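Local coordinates for putative membrane protein (Yersinia pestis CO92, PDB 5TF3) that is of unknown function but belongs to the DUF1198 family and is probably the soluble, all-helical part of a membrane protein, at residues 11-16 against 22-27; 36-41 against 97-102; 50-55 against 83-88; 57-62 against 116-121. All coordinates share one frame; numbering follows the deposited sequence. Where two conformers were deposited one is given.

Contact 1 (11-16 against 22-27); sequences DTISNL and IYIESM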
loop_
_atom_site.group_PDB
_atom_site.type_symbol
_atom_site.label_atom_id
_atom_site.label_comp_id
_atom_site.label_asym_id
_atom_site.label_seq_id
_atom_site.Cartn_x
_atom_site.Cartn_y
_atom_site.Cartn_z
ATOM N N ASP A 11 13.319 -5.148 -1.041
ATOM C CA ASP A 11 14.303 -4.079 -0.887
ATOM C C ASP A 11 13.842 -2.786 -1.563
ATOM O O ASP A 11 13.957 -1.704 -0.980
ATOM C CB ASP A 11 15.650 -4.533 -1.438
ATOM C CG ASP A 11 16.274 -5.648 -0.596
ATOM O OD1 ASP A 11 15.955 -5.741 0.617
ATOM O OD2 ASP A 11 17.074 -6.435 -1.145
ATOM N N THR A 12 13.315 -2.886 -2.782
ATOM C CA THR A 12 12.925 -1.689 -3.524
ATOM C C THR A 12 11.815 -0.925 -2.805
ATOM O O THR A 12 11.886 0.303 -2.661
ATOM C CB THR A 12 12.494 -2.071 -4.940
ATOM O OG1 THR A 12 13.544 -2.810 -5.577
ATOM C CG2 THR A 12 12.210 -0.831 -5.756
ATOM N N ILE A 13 10.789 -1.632 -2.331
ATOM C CA ILE A 13 9.684 -0.956 -1.644
ATOM C C ILE A 13 10.133 -0.417 -0.291
ATOM O O ILE A 13 9.792 0.714 0.084
ATOM C CB ILE A 13 8.462 -1.874 -1.489
ATOM C CG1 ILE A 13 7.979 -2.362 -2.846
ATOM C CG2 ILE A 13 7.315 -1.103 -0.828
ATOM C CD1 ILE A 13 7.066 -3.562 -2.724
ATOM N N SER A 14 10.888 -1.205 0.475
ATOM C CA SER A 14 11.302 -0.700 1.777
ATOM C C SER A 14 12.251 0.492 1.631
ATOM O O SER A 14 12.179 1.441 2.416
ATOM C CB SER A 14 11.919 -1.823 2.612
ATOM O OG SER A 14 13.020 -2.394 1.954
ATOM N N ASN A 15 13.132 0.464 0.627
ATOM C CA ASN A 15 14.009 1.610 0.393
ATOM C C ASN A 15 13.212 2.846 -0.008
ATOM O O ASN A 15 13.527 3.962 0.425
ATOM C CB ASN A 15 15.048 1.277 -0.681
ATOM C CG ASN A 15 16.132 0.331 -0.180
ATOM O OD1 ASN A 15 16.432 0.289 1.012
ATOM N ND2 ASN A 15 16.727 -0.426 -1.098
ATOM N N LEU A 16 12.177 2.671 -0.834
ATOM C CA LEU A 16 11.355 3.809 -1.250
ATOM C C LEU A 16 10.674 4.455 -0.054
ATOM O O LEU A 16 10.709 5.678 0.117
ATOM C CB LEU A 16 10.308 3.363 -2.270
ATOM C CG LEU A 16 9.257 4.411 -2.645
ATOM C CD1 LEU A 16 9.913 5.608 -3.325
ATOM C CD2 LEU A 16 8.180 3.813 -3.552
ATOM N N ILE A 22 10.631 -5.830 7.346
ATOM C CA ILE A 22 9.568 -6.593 8.007
ATOM C C ILE A 22 8.190 -6.061 7.638
ATOM O O ILE A 22 7.218 -6.825 7.545
ATOM C CB ILE A 22 9.779 -6.603 9.540
ATOM C CG1 ILE A 22 8.751 -7.508 10.228
ATOM C CG2 ILE A 22 9.658 -5.216 10.114
ATOM C CD1 ILE A 22 8.938 -8.968 9.945
ATOM N N TYR A 23 8.072 -4.759 7.394
ATOM C CA TYR A 23 6.760 -4.244 7.044
ATOM C C TYR A 23 6.298 -4.719 5.673
ATOM O O TYR A 23 5.093 -4.780 5.432
ATOM C CB TYR A 23 6.765 -2.720 7.118
ATOM C CG TYR A 23 6.893 -2.222 8.539
ATOM C CD1 TYR A 23 5.777 -2.098 9.344
ATOM C CD2 TYR A 23 8.136 -1.903 9.081
ATOM C CE1 TYR A 23 5.882 -1.657 10.654
ATOM C CE2 TYR A 23 8.259 -1.459 10.398
ATOM C CZ TYR A 23 7.125 -1.345 11.173
ATOM O OH TYR A 23 7.214 -0.899 12.470
ATOM N N ILE A 24 7.220 -5.070 4.782
ATOM C CA ILE A 24 6.838 -5.601 3.476
ATOM C C ILE A 24 6.599 -7.104 3.551
ATOM O O ILE A 24 5.617 -7.611 3.007
ATOM C CB ILE A 24 7.922 -5.257 2.437
ATOM C CG1 ILE A 24 8.286 -3.784 2.518
ATOM C CG2 ILE A 24 7.450 -5.603 1.043
ATOM C CD1 ILE A 24 7.141 -2.896 2.348
ATOM N N GLU A 25 7.497 -7.815 4.237
ATOM C CA GLU A 25 7.361 -9.256 4.417
ATOM C C GLU A 25 6.044 -9.612 5.097
ATOM O O GLU A 25 5.395 -10.596 4.726
ATOM C CB GLU A 25 8.563 -9.784 5.216
ATOM C CG GLU A 25 9.898 -9.546 4.488
ATOM C CD GLU A 25 11.161 -9.663 5.376
ATOM O OE1 GLU A 25 11.057 -9.580 6.624
ATOM O OE2 GLU A 25 12.271 -9.818 4.802
ATOM N N SER A 26 5.619 -8.820 6.084
ATOM C CA SER A 26 4.357 -9.124 6.760
ATOM C C SER A 26 3.179 -9.042 5.799
ATOM O O SER A 26 2.265 -9.877 5.847
ATOM C CB SER A 26 4.150 -8.180 7.942
ATOM O OG SER A 26 5.103 -8.470 8.947
HETATM N N MSE A 27 3.181 -8.051 4.919
HETATM C CA MSE A 27 2.131 -7.929 3.915
HETATM C C MSE A 27 2.138 -9.101 2.929
HETATM O O MSE A 27 1.078 -9.607 2.545
HETATM C CB MSE A 27 2.271 -6.601 3.166
HETATM C CG MSE A 27 1.269 -6.433 2.047
HETATM SE SE MSE A 27 1.670 -4.807 1.093
HETATM C CE MSE A 27 3.353 -5.409 0.296
#
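Ile24 reaches across from helix 22-29 to meet Ile13 and Ser14 of helix 2-17, and all of the direct contact between 11-16 and 22-27 passes through this one isoleucine. The apolar part centres on its terminal methyl: Ile24 CD1 lies 3.7 Å from Ile13 CG2, and the two branched side chains cross obliquely. Ile24 gets there by setting CG1 beside its own backbone N (chi1 -49°) and bending again at chi2 (-56°), which brings CD1 up to the CG2 methyl of Ile13. One carbon further back, Ile24 CG1 rests at 4.1 Å from Ser14 CB, near the closest backbone approach, where the CA atoms of Ser14 and Ile24 are 6.8 Å apart.

No hydrogen bond joins the two segments, and the polar end of the buried serine is served within its own helix. Ser14 OG turns back along helix 2-17 to the carbonyl of Ile10, with Asp11 O also near at 3.2 Å, so its CB is the side-chain atom that meets Ile24.

These are two successive helices joined by a short connection and crossing steeply, and other helices build on their buried side. Ile13 continues onto Ala54 of helix 48-65 and onto Phe39 and Thr43 of helix 33-45, while Ile24 also touches Val58 of helix 48-65, which packs against both helices.

Contact 2 (36-41 against 97-102); sequences TQMFIR and ALFYFA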
loop_
_atom_site.group_PDB
_atom_site.type_symbol
_atom_site.label_atom_id
_atom_site.label_comp_id
_atom_site.label_asym_id
_atom_site.label_seq_id
_atom_site.Cartn_x
_atom_site.Cartn_y
_atom_site.Cartn_z
ATOM N N THR A 36 1.008 -13.357 -4.457
ATOM C CA THR A 36 2.358 -12.934 -4.079
ATOM C C THR A 36 3.288 -12.969 -5.284
ATOM O O THR A 36 4.032 -12.015 -5.538
ATOM C CB THR A 36 2.909 -13.824 -2.959
ATOM O OG1 THR A 36 1.971 -13.874 -1.878
ATOM C CG2 THR A 36 4.241 -13.277 -2.436
ATOM N N GLN A 37 3.248 -14.068 -6.049
ATOM C CA GLN A 37 4.129 -14.215 -7.206
ATOM C C GLN A 37 3.891 -13.109 -8.218
ATOM O O GLN A 37 4.845 -12.527 -8.754
ATOM C CB GLN A 37 3.923 -15.585 -7.859
ATOM C CG GLN A 37 4.389 -16.759 -7.011
ATOM C CD GLN A 37 3.925 -18.102 -7.578
ATOM O OE1 GLN A 37 3.632 -18.219 -8.775
ATOM N NE2 GLN A 37 3.846 -19.115 -6.715
HETATM N N MSE A 38 2.625 -12.801 -8.494
HETATM C CA MSE A 38 2.263 -11.719 -9.404
HETATM C C MSE A 38 2.752 -10.367 -8.881
HETATM O O MSE A 38 3.293 -9.557 -9.638
HETATM C CB MSE A 38 0.741 -11.705 -9.625
HETATM C CG MSE A 38 0.194 -13.034 -10.190
HETATM SE SE MSE A 38 -1.758 -13.321 -10.031
HETATM C CE MSE A 38 -2.364 -11.954 -11.283
ATOM N N PHE A 39 2.573 -10.133 -7.576
ATOM C CA PHE A 39 2.988 -8.858 -6.996
ATOM C C PHE A 39 4.499 -8.704 -7.052
ATOM O O PHE A 39 5.013 -7.641 -7.419
ATOM C CB PHE A 39 2.491 -8.740 -5.555
ATOM C CG PHE A 39 2.966 -7.500 -4.854
ATOM C CD1 PHE A 39 2.342 -6.277 -5.085
ATOM C CD2 PHE A 39 4.029 -7.551 -3.970
ATOM C CE1 PHE A 39 2.779 -5.128 -4.439
ATOM C CE2 PHE A 39 4.472 -6.395 -3.315
ATOM C CZ PHE A 39 3.842 -5.189 -3.552
ATOM N N ILE A 40 5.222 -9.763 -6.690
ATOM C CA ILE A 40 6.683 -9.740 -6.706
ATOM C C ILE A 40 7.195 -9.504 -8.119
ATOM O O ILE A 40 8.131 -8.723 -8.338
ATOM C CB ILE A 40 7.237 -11.060 -6.135
ATOM C CG1 ILE A 40 7.035 -11.122 -4.618
ATOM C CG2 ILE A 40 8.669 -11.266 -6.552
ATOM C CD1 ILE A 40 7.276 -9.847 -3.919
ATOM N N ARG A 41 6.610 -10.203 -9.094
ATOM C CA ARG A 41 7.087 -10.072 -10.465
ATOM C C ARG A 41 6.832 -8.673 -11.002
ATOM O O ARG A 41 7.675 -8.114 -11.707
ATOM C CB ARG A 41 6.440 -11.111 -11.377
ATOM C CG ARG A 41 6.974 -11.013 -12.806
ATOM C CD ARG A 41 6.499 -12.147 -13.691
ATOM N NE ARG A 41 5.051 -12.245 -13.633
ATOM C CZ ARG A 41 4.388 -13.310 -13.200
ATOM N NH1 ARG A 41 5.044 -14.403 -12.808
ATOM N NH2 ARG A 41 3.061 -13.277 -13.171
ATOM N N ALA A 97 -5.995 -3.736 -4.037
ATOM C CA ALA A 97 -6.063 -4.425 -2.758
ATOM C C ALA A 97 -7.046 -5.589 -2.806
ATOM O O ALA A 97 -6.776 -6.658 -2.248
ATOM C CB ALA A 97 -6.456 -3.442 -1.661
ATOM N N LEU A 98 -8.197 -5.398 -3.457
ATOM C CA LEU A 98 -9.227 -6.434 -3.466
ATOM C C LEU A 98 -8.770 -7.683 -4.202
ATOM O O LEU A 98 -9.297 -8.776 -3.957
ATOM C CB LEU A 98 -10.515 -5.904 -4.097
ATOM C CG LEU A 98 -11.293 -4.983 -3.160
ATOM C CD1 LEU A 98 -12.579 -4.480 -3.790
ATOM C CD2 LEU A 98 -11.578 -5.698 -1.850
ATOM N N PHE A 99 -7.820 -7.553 -5.126
ATOM C CA PHE A 99 -7.274 -8.770 -5.702
ATOM C C PHE A 99 -6.194 -9.380 -4.814
ATOM O O PHE A 99 -6.276 -10.555 -4.441
ATOM C CB PHE A 99 -6.680 -8.531 -7.077
ATOM C CG PHE A 99 -5.825 -9.681 -7.521
ATOM C CD1 PHE A 99 -6.407 -10.901 -7.839
ATOM C CD2 PHE A 99 -4.452 -9.585 -7.532
ATOM C CE1 PHE A 99 -5.642 -11.983 -8.240
ATOM C CE2 PHE A 99 -3.675 -10.668 -7.932
ATOM C CZ PHE A 99 -4.272 -11.867 -8.274
ATOM N N TYR A 100 -5.149 -8.601 -4.504
ATOM C CA TYR A 100 -3.959 -9.191 -3.891
ATOM C C TYR A 100 -4.279 -9.815 -2.541
ATOM O O TYR A 100 -3.647 -10.811 -2.154
ATOM C CB TYR A 100 -2.851 -8.147 -3.760
ATOM C CG TYR A 100 -2.160 -7.814 -5.069
ATOM C CD1 TYR A 100 -1.528 -8.798 -5.820
ATOM C CD2 TYR A 100 -2.131 -6.512 -5.547
ATOM C CE1 TYR A 100 -0.894 -8.491 -7.026
ATOM C CE2 TYR A 100 -1.493 -6.191 -6.736
ATOM C CZ TYR A 100 -0.883 -7.181 -7.474
ATOM O OH TYR A 100 -0.260 -6.854 -8.658
ATOM N N PHE A 101 -5.283 -9.281 -1.836
ATOM C CA PHE A 101 -5.711 -9.819 -0.549
ATOM C C PHE A 101 -7.048 -10.565 -0.648
ATOM O O PHE A 101 -7.794 -10.652 0.330
ATOM C CB PHE A 101 -5.770 -8.696 0.487
ATOM C CG PHE A 101 -4.471 -7.940 0.619
ATOM C CD1 PHE A 101 -3.353 -8.553 1.172
ATOM C CD2 PHE A 101 -4.357 -6.635 0.162
ATOM C CE1 PHE A 101 -2.148 -7.874 1.285
ATOM C CE2 PHE A 101 -3.163 -5.946 0.270
ATOM C CZ PHE A 101 -2.055 -6.563 0.834
ATOM N N ALA A 102 -7.332 -11.148 -1.812
ATOM C CA ALA A 102 -8.628 -11.793 -2.043
ATOM C C ALA A 102 -8.914 -12.888 -1.019
ATOM O O ALA A 102 -10.055 -13.039 -0.567
ATOM C CB ALA A 102 -8.678 -12.360 -3.457
#
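Segment 36-41 is continuous helix, whereas 97-100 is the last turn of helix 91-100, and the chain leaves helical geometry at Phe101; no hydrogen bond joins the two segments, and the contact is made mostly by side chains. Phe39 and Tyr100 form a T-shaped pair: the edge of the phenylalanine ring faces the tyrosine ring, with centroids 5.5 Å apart and planes at 79°. Phe39 CB lies near the rim on the same side, 3.7 Å from Tyr100 CE1. Phe99 CD2, from the chain neighbour, lies over the opposite face of Tyr100, toward the rim.

Beside this pair Met38, a selenomethionine, makes a Met-aromatic contact at the edge of Phe99 in the conformer given; Met38 has a second. Met38 SE is 3.4 Å from Phe99 CZ and 4.7 Å from the ring centroid, 76° off the ring normal. A bend at chi3 (68°) turns the end methyl back, and Met38 CE also touches the rim, 3.6 Å from Phe99 CZ. A bound 1,2-ethanediol, probably from the crystallisation liquor, lies close to Phe99.

Phe39 and Tyr100 both also pack on Leu57 of helix 48-65, so the T-shaped pair and Leu57 join three helices of an all-alpha fold.

Contact 3 (50-55 against 83-88); sequences EVRKAA and AQISPI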
loop_
_atom_site.group_PDB
_atom_site.type_symbol
_atom_site.label_atom_id
_atom_site.label_comp_id
_atom_site.label_asym_id
_atom_site.label_seq_id
_atom_site.Cartn_x
_atom_site.Cartn_y
_atom_site.Cartn_z
ATOM N N GLU A 50 5.726 1.708 -10.974
ATOM C CA GLU A 50 5.081 0.499 -10.471
ATOM C C GLU A 50 5.421 0.252 -9.006
ATOM O O GLU A 50 4.617 -0.335 -8.271
ATOM C CB GLU A 50 5.484 -0.705 -11.324
ATOM C CG GLU A 50 4.682 -1.974 -11.042
ATOM C CD GLU A 50 3.246 -1.891 -11.545
ATOM O OE1 GLU A 50 2.945 -0.989 -12.357
ATOM O OE2 GLU A 50 2.417 -2.730 -11.129
ATOM N N VAL A 51 6.605 0.682 -8.572
ATOM C CA VAL A 51 6.965 0.593 -7.164
ATOM C C VAL A 51 6.126 1.561 -6.338
ATOM O O VAL A 51 5.724 1.250 -5.208
ATOM C CB VAL A 51 8.475 0.850 -7.004
ATOM C CG1 VAL A 51 8.877 0.836 -5.545
ATOM C CG2 VAL A 51 9.267 -0.183 -7.807
ATOM N N ARG A 52 5.836 2.742 -6.885
ATOM C CA ARG A 52 5.027 3.708 -6.150
ATOM C C ARG A 52 3.608 3.191 -5.944
ATOM O O ARG A 52 3.011 3.411 -4.884
ATOM C CB ARG A 52 5.030 5.055 -6.876
ATOM C CG ARG A 52 6.433 5.647 -7.031
ATOM C CD ARG A 52 6.455 6.913 -7.886
ATOM N NE ARG A 52 6.334 8.128 -7.082
ATOM C CZ ARG A 52 5.249 8.893 -7.033
ATOM N NH1 ARG A 52 4.179 8.575 -7.755
ATOM N NH2 ARG A 52 5.237 9.981 -6.270
ATOM N N LYS A 53 3.057 2.488 -6.936
ATOM C CA LYS A 53 1.768 1.834 -6.744
ATOM C C LYS A 53 1.818 0.861 -5.571
ATOM O O LYS A 53 0.875 0.780 -4.776
ATOM C CB LYS A 53 1.358 1.107 -8.025
ATOM C CG LYS A 53 1.018 2.031 -9.184
ATOM C CD LYS A 53 -0.491 2.081 -9.423
ATOM C CE LYS A 53 -0.848 2.865 -10.689
ATOM N NZ LYS A 53 -0.952 4.345 -10.464
ATOM N N ALA A 54 2.924 0.125 -5.442
ATOM C CA ALA A 54 3.059 -0.826 -4.345
ATOM C C ALA A 54 3.072 -0.123 -2.996
ATOM O O ALA A 54 2.662 -0.709 -1.988
ATOM C CB ALA A 54 4.328 -1.654 -4.535
ATOM N N ALA A 55 3.530 1.128 -2.954
ATOM C CA ALA A 55 3.499 1.884 -1.706
ATOM C C ALA A 55 2.075 2.032 -1.195
ATOM O O ALA A 55 1.830 1.979 0.012
ATOM C CB ALA A 55 4.138 3.255 -1.898
ATOM N N ALA A 83 8.026 10.117 1.572
ATOM C CA ALA A 83 8.557 9.516 0.355
ATOM C C ALA A 83 8.177 10.282 -0.906
ATOM O O ALA A 83 8.385 9.759 -2.009
ATOM C CB ALA A 83 8.058 8.072 0.211
ATOM N N GLN A 84 7.580 11.473 -0.770
ATOM C CA GLN A 84 7.163 12.288 -1.915
ATOM C C GLN A 84 6.112 11.573 -2.748
ATOM O O GLN A 84 6.084 11.696 -3.974
ATOM C CB GLN A 84 8.350 12.678 -2.801
ATOM C CG GLN A 84 9.557 13.165 -2.033
ATOM C CD GLN A 84 9.304 14.492 -1.363
ATOM O OE1 GLN A 84 9.242 15.533 -2.022
ATOM N NE2 GLN A 84 9.146 14.465 -0.047
ATOM N N ILE A 85 5.272 10.791 -2.084
ATOM C CA ILE A 85 4.160 10.089 -2.710
ATOM C C ILE A 85 2.875 10.781 -2.277
ATOM O O ILE A 85 2.694 11.066 -1.086
ATOM C CB ILE A 85 4.161 8.604 -2.311
ATOM C CG1 ILE A 85 5.372 7.907 -2.928
ATOM C CG2 ILE A 85 2.887 7.922 -2.760
ATOM C CD1 ILE A 85 5.520 6.515 -2.468
ATOM N N SER A 86 1.996 11.061 -3.231
ATOM C CA SER A 86 0.749 11.744 -2.904
ATOM C C SER A 86 -0.013 10.958 -1.840
ATOM O O SER A 86 -0.179 9.739 -1.980
ATOM C CB SER A 86 -0.133 11.911 -4.139
ATOM O OG SER A 86 -1.423 12.350 -3.747
ATOM N N PRO A 87 -0.480 11.602 -0.770
ATOM C CA PRO A 87 -1.298 10.892 0.217
ATOM C C PRO A 87 -2.733 10.663 -0.240
ATOM O O PRO A 87 -3.520 10.078 0.510
ATOM C CB PRO A 87 -1.255 11.835 1.431
ATOM C CG PRO A 87 -1.142 13.195 0.816
ATOM C CD PRO A 87 -0.340 13.034 -0.454
ATOM N N ILE A 88 -3.108 11.107 -1.440
ATOM C CA ILE A 88 -4.461 10.864 -1.924
ATOM C C ILE A 88 -4.595 9.400 -2.313
ATOM O O ILE A 88 -3.767 8.853 -3.051
ATOM C CB ILE A 88 -4.794 11.795 -3.098
ATOM C CG1 ILE A 88 -4.791 13.255 -2.648
ATOM C CG2 ILE A 88 -6.157 11.445 -3.689
ATOM C CD1 ILE A 88 -5.104 14.217 -3.770
HETATM O O HOH W 1 2.698 10.590 -5.975
#
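Ile85, Arg52 and Ala55 carry most of this contact, in which the segment that completes a Schellman motif and leads out of it is laid against helix 48-65. The motif ends helix 70-82: Gln84, with positive phi, is its C-prime residue, and Ile85 follows as the chain extends.

Ile85 gives up the most surface. Its CG1 stands beside its own backbone N (chi1 -68°) and the chain continues extended to CD1, which packs 3.6 Å from Ala55 CB. Leu80 touches both of these residues, and Leu16 of helix 2-17 touches Ile85.

Arg52, one turn earlier on the helix, lies alongside the same isoleucine; its contacts hold for the conformer given, one of two. One face of its guanidinium covers Ile85 CG1, which is 3.9 Å from Arg52 NH2. The edge of the group is turned to the end of helix 70-82, where Arg52 NH2 gives a weak hydrogen bond to Gln84 O, 3.0 Å long and bent to 125° at the hydrogen. A positive charge at a helix C-terminus is probably favourable there.

Ser86, which follows Ile85, forms an ST turn in which its OG accepts from Ile88 N at 3.1 Å. In the same Arg52 conformer a water completes the bridge to the helix: it accepts from Arg52 NH2 at 2.6 Å and from Ser86 N at 2.9 Å.

Contact 4 (57-62 against 116-121); sequences LVFIYH and RHYNLH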
loop_
_atom_site.group_PDB
_atom_site.type_symbol
_atom_site.label_atom_id
_atom_site.label_comp_id
_atom_site.label_asym_id
_atom_site.label_seq_id
_atom_site.Cartn_x
_atom_site.Cartn_y
_atom_site.Cartn_z
ATOM N N LEU A 57 -0.338 -0.155 -1.615
ATOM C CA LEU A 57 -0.766 -1.432 -1.043
ATOM C C LEU A 57 -0.224 -1.606 0.369
ATOM O O LEU A 57 -0.916 -2.145 1.244
ATOM C CB LEU A 57 -0.310 -2.608 -1.914
ATOM C CG LEU A 57 -1.128 -2.920 -3.162
ATOM C CD1 LEU A 57 -0.511 -4.100 -3.856
ATOM C CD2 LEU A 57 -2.562 -3.210 -2.801
ATOM N N VAL A 58 1.032 -1.206 0.585
ATOM C CA VAL A 58 1.604 -1.173 1.933
ATOM C C VAL A 58 0.731 -0.333 2.860
ATOM O O VAL A 58 0.375 -0.757 3.968
ATOM C CB VAL A 58 3.048 -0.640 1.871
ATOM C CG1 VAL A 58 3.634 -0.466 3.268
ATOM C CG2 VAL A 58 3.921 -1.598 1.052
ATOM N N PHE A 59 0.363 0.869 2.418
ATOM C CA PHE A 59 -0.515 1.727 3.212
ATOM C C PHE A 59 -1.837 1.029 3.532
ATOM O O PHE A 59 -2.249 0.959 4.693
ATOM C CB PHE A 59 -0.760 3.038 2.452
ATOM C CG PHE A 59 -1.776 3.948 3.090
ATOM C CD1 PHE A 59 -3.129 3.841 2.773
ATOM C CD2 PHE A 59 -1.376 4.935 3.982
ATOM C CE1 PHE A 59 -4.070 4.669 3.363
ATOM C CE2 PHE A 59 -2.303 5.783 4.569
ATOM C CZ PHE A 59 -3.665 5.648 4.259
ATOM N N ILE A 60 -2.520 0.508 2.510
ATOM C CA ILE A 60 -3.818 -0.136 2.736
ATOM C C ILE A 60 -3.682 -1.308 3.696
ATOM O O ILE A 60 -4.497 -1.480 4.610
ATOM C CB ILE A 60 -4.437 -0.578 1.399
ATOM C CG1 ILE A 60 -4.920 0.644 0.601
ATOM C CG2 ILE A 60 -5.561 -1.614 1.655
ATOM C CD1 ILE A 60 -5.352 0.337 -0.830
ATOM N N TYR A 61 -2.635 -2.121 3.525
ATOM C CA TYR A 61 -2.451 -3.277 4.400
ATOM C C TYR A 61 -2.292 -2.849 5.850
ATOM O O TYR A 61 -2.967 -3.372 6.742
ATOM C CB TYR A 61 -1.243 -4.114 3.953
ATOM C CG TYR A 61 -0.944 -5.254 4.921
ATOM C CD1 TYR A 61 -1.712 -6.426 4.912
ATOM C CD2 TYR A 61 0.076 -5.145 5.866
ATOM C CE1 TYR A 61 -1.460 -7.460 5.812
ATOM C CE2 TYR A 61 0.337 -6.181 6.770
ATOM C CZ TYR A 61 -0.432 -7.328 6.736
ATOM O OH TYR A 61 -0.174 -8.342 7.630
ATOM N N HIS A 62 -1.400 -1.899 6.114
ATOM C CA HIS A 62 -1.141 -1.536 7.502
ATOM C C HIS A 62 -2.248 -0.679 8.109
ATOM O O HIS A 62 -2.347 -0.617 9.338
ATOM C CB HIS A 62 0.227 -0.849 7.617
ATOM C CG HIS A 62 1.355 -1.809 7.425
ATOM N ND1 HIS A 62 1.691 -2.752 8.374
ATOM C CD2 HIS A 62 2.148 -2.052 6.356
ATOM C CE1 HIS A 62 2.684 -3.495 7.920
ATOM N NE2 HIS A 62 2.975 -3.098 6.694
ATOM N N ARG A 116 -13.037 6.771 1.196
ATOM C CA ARG A 116 -13.770 8.036 1.163
ATOM C C ARG A 116 -13.565 8.822 2.454
ATOM O O ARG A 116 -13.298 10.032 2.420
ATOM C CB ARG A 116 -15.255 7.780 0.915
ATOM C CG ARG A 116 -16.048 9.070 0.556
ATOM C CD ARG A 116 -17.512 8.739 0.304
ATOM N NE ARG A 116 -18.132 8.301 1.546
ATOM C CZ ARG A 116 -18.588 9.124 2.482
ATOM N NH1 ARG A 116 -18.503 10.444 2.320
ATOM N NH2 ARG A 116 -19.126 8.620 3.582
ATOM N N HIS A 117 -13.693 8.157 3.601
ATOM C CA HIS A 117 -13.501 8.860 4.866
ATOM C C HIS A 117 -12.044 9.261 5.068
ATOM O O HIS A 117 -11.770 10.311 5.658
ATOM C CB HIS A 117 -13.998 8.001 6.031
ATOM C CG HIS A 117 -15.490 7.965 6.159
ATOM N ND1 HIS A 117 -16.261 6.956 5.622
ATOM C CD2 HIS A 117 -16.356 8.825 6.747
ATOM C CE1 HIS A 117 -17.535 7.193 5.877
ATOM N NE2 HIS A 117 -17.620 8.319 6.561
ATOM N N TYR A 118 -11.103 8.455 4.573
ATOM C CA TYR A 118 -9.690 8.786 4.714
ATOM C C TYR A 118 -9.356 10.070 3.968
ATOM O O TYR A 118 -8.722 10.974 4.518
ATOM C CB TYR A 118 -8.815 7.629 4.211
ATOM C CG TYR A 118 -7.405 8.086 3.925
ATOM C CD1 TYR A 118 -6.538 8.424 4.972
ATOM C CD2 TYR A 118 -6.946 8.210 2.615
ATOM C CE1 TYR A 118 -5.255 8.882 4.720
ATOM C CE2 TYR A 118 -5.662 8.650 2.351
ATOM C CZ TYR A 118 -4.826 8.986 3.407
ATOM O OH TYR A 118 -3.552 9.432 3.158
ATOM N N ASN A 119 -9.784 10.175 2.710
ATOM C CA ASN A 119 -9.477 11.379 1.945
ATOM C C ASN A 119 -10.176 12.596 2.540
ATOM O O ASN A 119 -9.580 13.674 2.654
ATOM C CB ASN A 119 -9.871 11.174 0.477
ATOM C CG ASN A 119 -8.910 10.261 -0.257
ATOM O OD1 ASN A 119 -7.687 10.357 -0.094
ATOM N ND2 ASN A 119 -9.460 9.348 -1.059
ATOM N N LEU A 120 -11.426 12.426 2.961
ATOM C CA LEU A 120 -12.174 13.525 3.558
ATOM C C LEU A 120 -11.527 14.008 4.855
ATOM O O LEU A 120 -11.403 15.216 5.082
ATOM C CB LEU A 120 -13.612 13.074 3.806
ATOM C CG LEU A 120 -14.510 14.063 4.537
ATOM C CD1 LEU A 120 -14.694 15.297 3.668
ATOM C CD2 LEU A 120 -15.846 13.415 4.883
ATOM N N HIS A 121 -11.128 13.075 5.724
ATOM C CA HIS A 121 -10.634 13.422 7.056
ATOM C C HIS A 121 -9.221 13.993 7.008
ATOM O O HIS A 121 -8.904 14.930 7.749
ATOM C CB HIS A 121 -10.679 12.180 7.961
ATOM C CG HIS A 121 -10.334 12.443 9.401
ATOM N ND1 HIS A 121 -11.271 12.841 10.333
ATOM C CD2 HIS A 121 -9.160 12.344 10.073
ATOM C CE1 HIS A 121 -10.689 12.988 11.512
ATOM N NE2 HIS A 121 -9.411 12.682 11.384
#
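Phe59 and Tyr118 meet ring to ring, the one direct link between 57-62 and 116-121 in this all-helical fold, and join helix 48-65 to helix 108-122. The two side chains come from opposite directions. Phe59 CZ leads, lying over one face of Tyr118, toward the rim of the ring, at 3.6 Å from both Tyr118 CE1 and Tyr118 CZ. The planes stand at 54° with centroids 5.0 Å apart, an oblique pair. Each ring extends from its helix with CG anti to the backbone N (chi1 173° in Phe59, 162° in Tyr118), which lets two well-separated helices touch.

Beyond this pair, helix 70-82 packs on both rings: Trp76 touches Phe59, while Val73 and Arg77 touch Tyr118. Leu89, in the loop before helix 91-100, adds a further apolar contact to Tyr118. The polar end is also tied down: Tyr118 OH makes a hydrogen bond with the backbone carbonyl of Pro87, while the same oxygen sits 3.9 Å from Phe59 CZ.

How the contacts relate
Helix 48-65 ties the four contacts together: it supplies a segment to contacts 3 and 4 and packs on both others. Contact 1 meets contact 3 where Leu16 CD2 lies 3.7 Å from Val51 CG1, and contact 2 meets it through Phe39 CZ, 3.7 Å from Ala54 CB. Further along the helix, Ile60 CG2 of contact 4 is 3.9 Å from Ala97 CB of contact 2. Contacts 1 and 4 lie on opposite sides of the chain's centre, about 18 Å apart between centres, yet Tyr23 O and His62 NE2 are probably hydrogen-bonded at 3.0 Å. Contacts 3 and 4, about 12 Å apart between centres, also touch where Ile88 CA packs 3.7 Å from Asn119 OD1.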